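Local coordinates for intimin adherence protein (Escherichia coli O157:H7, PDB 3NCX) that mediates adherence of enterohaemorrhagic E. coli to host cells, probably by binding the translocated intimin receptor Tir, at residues Y35-L40 / K66-G71. The protein carries 1 engineered substitution. Sequence-based numbering, arbitrary orientation.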
loop_
_atom_site.group_PDB
_atom_site.type_symbol
_atom_site.label_atom_id
_atom_site.label_comp_id
_atom_site.label_asym_id
_atom_site.label_seq_id
_atom_site.Cartn_x
_atom_site.Cartn_y
_atom_site.Cartn_z
ATOM N N TYR A 35 1.743 2.651 -2.770
ATOM C CA TYR A 35 1.858 1.962 -4.051
ATOM C C TYR A 35 1.405 0.512 -3.950
ATOM O O TYR A 35 1.641 -0.287 -4.856
ATOM C CB TYR A 35 3.285 2.058 -4.592
ATOM C CG TYR A 35 3.763 3.483 -4.740
ATOM C CD1 TYR A 35 5.006 3.875 -4.257
ATOM C CD2 TYR A 35 2.970 4.440 -5.360
ATOM C CE1 TYR A 35 5.444 5.180 -4.388
ATOM C CE2 TYR A 35 3.400 5.746 -5.496
ATOM C CZ TYR A 35 4.637 6.110 -5.008
ATOM O OH TYR A 35 5.070 7.408 -5.141
ATOM N N GLY A 36 0.755 0.178 -2.839
ATOM C CA GLY A 36 0.095 -1.105 -2.707
ATOM C C GLY A 36 -1.067 -1.146 -3.678
ATOM O O GLY A 36 -1.589 -0.099 -4.064
ATOM N N GLN A 37 -1.479 -2.344 -4.078
ATOM C CA GLN A 37 -2.490 -2.475 -5.122
ATOM C C GLN A 37 -3.592 -3.476 -4.785
ATOM O O GLN A 37 -3.369 -4.441 -4.052
ATOM C CB GLN A 37 -1.824 -2.844 -6.448
ATOM C CG GLN A 37 -0.797 -1.823 -6.910
ATOM C CD GLN A 37 -0.074 -2.248 -8.167
ATOM O OE1 GLN A 37 0.317 -3.406 -8.312
ATOM N NE2 GLN A 37 0.106 -1.312 -9.090
ATOM N N PHE A 38 -4.779 -3.238 -5.333
ATOM C CA PHE A 38 -5.923 -4.111 -5.091
ATOM C C PHE A 38 -6.974 -4.005 -6.194
ATOM O O PHE A 38 -7.120 -2.962 -6.832
ATOM C CB PHE A 38 -6.546 -3.816 -3.724
ATOM C CG PHE A 38 -7.018 -2.398 -3.560
ATOM C CD1 PHE A 38 -8.353 -2.074 -3.732
ATOM C CD2 PHE A 38 -6.128 -1.391 -3.224
ATOM C CE1 PHE A 38 -8.791 -0.770 -3.577
ATOM C CE2 PHE A 38 -6.559 -0.085 -3.068
ATOM C CZ PHE A 38 -7.892 0.225 -3.245
ATOM N N LYS A 39 -7.705 -5.095 -6.409
ATOM C CA LYS A 39 -8.703 -5.163 -7.471
ATOM C C LYS A 39 -10.114 -4.960 -6.934
ATOM O O LYS A 39 -10.627 -5.793 -6.185
ATOM C CB LYS A 39 -8.627 -6.516 -8.182
ATOM C CG LYS A 39 -7.236 -6.910 -8.647
ATOM C CD LYS A 39 -6.885 -6.271 -9.979
ATOM C CE LYS A 39 -7.773 -6.799 -11.093
ATOM N NZ LYS A 39 -7.334 -6.310 -12.430
ATOM N N LEU A 40 -10.741 -3.853 -7.320
ATOM C CA LEU A 40 -12.146 -3.624 -7.007
ATOM C C LEU A 40 -13.021 -4.487 -7.912
ATOM O O LEU A 40 -12.821 -4.524 -9.126
ATOM C CB LEU A 40 -12.504 -2.147 -7.175
ATOM C CG LEU A 40 -11.936 -1.188 -6.127
ATOM C CD1 LEU A 40 -12.186 0.256 -6.527
ATOM C CD2 LEU A 40 -12.530 -1.479 -4.757
ATOM N N LYS A 66 -7.864 -2.461 -11.013
ATOM C CA LYS A 66 -6.712 -2.442 -10.120
ATOM C C LYS A 66 -6.448 -1.019 -9.653
ATOM O O LYS A 66 -6.254 -0.115 -10.464
ATOM C CB LYS A 66 -5.468 -2.999 -10.812
ATOM C CG LYS A 66 -4.255 -3.106 -9.894
ATOM C CD LYS A 66 -2.960 -3.230 -10.683
ATOM C CE LYS A 66 -2.932 -4.498 -11.520
ATOM N NZ LYS A 66 -1.671 -4.612 -12.305
ATOM N N VAL A 67 -6.446 -0.828 -8.338
ATOM C CA VAL A 67 -6.233 0.487 -7.752
ATOM C C VAL A 67 -4.857 0.580 -7.104
ATOM O O VAL A 67 -4.450 -0.311 -6.359
ATOM C CB VAL A 67 -7.307 0.811 -6.695
ATOM C CG1 VAL A 67 -7.019 2.153 -6.037
ATOM C CG2 VAL A 67 -8.687 0.808 -7.326
ATOM N N THR A 68 -4.147 1.665 -7.393
ATOM C CA THR A 68 -2.842 1.909 -6.794
ATOM C C THR A 68 -2.896 3.095 -5.836
ATOM O O THR A 68 -3.292 4.196 -6.217
ATOM C CB THR A 68 -1.767 2.160 -7.870
ATOM O OG1 THR A 68 -1.616 0.987 -8.679
ATOM C CG2 THR A 68 -0.433 2.494 -7.221
ATOM N N LEU A 69 -2.507 2.861 -4.587
ATOM C CA LEU A 69 -2.469 3.921 -3.587
ATOM C C LEU A 69 -1.262 4.822 -3.821
ATOM O O LEU A 69 -0.152 4.342 -4.045
ATOM C CB LEU A 69 -2.430 3.328 -2.178
ATOM C CG LEU A 69 -3.691 2.571 -1.757
ATOM C CD1 LEU A 69 -3.470 1.810 -0.458
ATOM C CD2 LEU A 69 -4.865 3.530 -1.631
ATOM N N ASN A 70 -1.484 6.131 -3.772
ATOM C CA ASN A 70 -0.428 7.088 -4.074
ATOM C C ASN A 70 -0.166 8.070 -2.938
ATOM O O ASN A 70 0.946 8.579 -2.794
ATOM C CB ASN A 70 -0.753 7.851 -5.361
ATOM C CG ASN A 70 -0.881 6.938 -6.568
ATOM O OD1 ASN A 70 -0.144 5.960 -6.705
ATOM N ND2 ASN A 70 -1.821 7.256 -7.451
ATOM N N GLY A 71 -1.189 8.336 -2.135
ATOM C CA GLY A 71 -1.067 9.313 -1.069
ATOM C C GLY A 71 -2.026 9.101 0.084
ATOM O O GLY A 71 -3.119 8.564 -0.088
#
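F38 O is gripped twice by the neighbouring strand: V67 N donates a nearly straight hydrogen bond at 2.7 Å (170° at the hydrogen), and K66 CA adds a CA-H...O contact. F38 N returns a bond to V67 O at 3.1 Å, completing an antiparallel hydrogen-bonded pair flanked by the non-hydrogen-bonded pairs Q37–T68 and K39–K66. Further along, L69 N donates to G36 O, whereas Y35 N makes only a weak bond to L69 O. On one face of the sheet, F38 and V67 lie side by side, pointing the same way. V67 CB sits over one face of the phenyl ring, 3.8 Å from its centroid, in a CH-pi contact, and L69 CG meets the ring's edge. The branched V67 divides its methyls: CG1, anti to the backbone N (chi1 177°), touches F38 CZ, while CG2 packs at 3.6 Å against L40 CD1. These apolar residues suit the core of the bacterial Ig-like domain, a beta sandwich in which F38 also touches I91 and L40 touches Y89, both on strand 86-91. The other face is polar. Q37, extended beyond CG (chi2 176°), runs alongside T68, and its NE2 donates to T68 OG1 at 2.9 Å, the oxygen lying somewhat out of the amide plane; amide N-H and hydroxyl thus satisfy each other. Its OE1 is weakly bonded to S138 N, and the Y35 ring stacks on H139, so this end of the strand pair meets the C-type lectin domain. Across the contact, N70 OD1 approaches the edge of that ring, 3.7 Å from Y35 CD2. Lysines suit the partly exposed other end because their aliphatic stems can pack, K39 CD resting 3.7 Å from K66 CB, while the charged ends can stay toward solvent, NZ to NZ 5.9 Å.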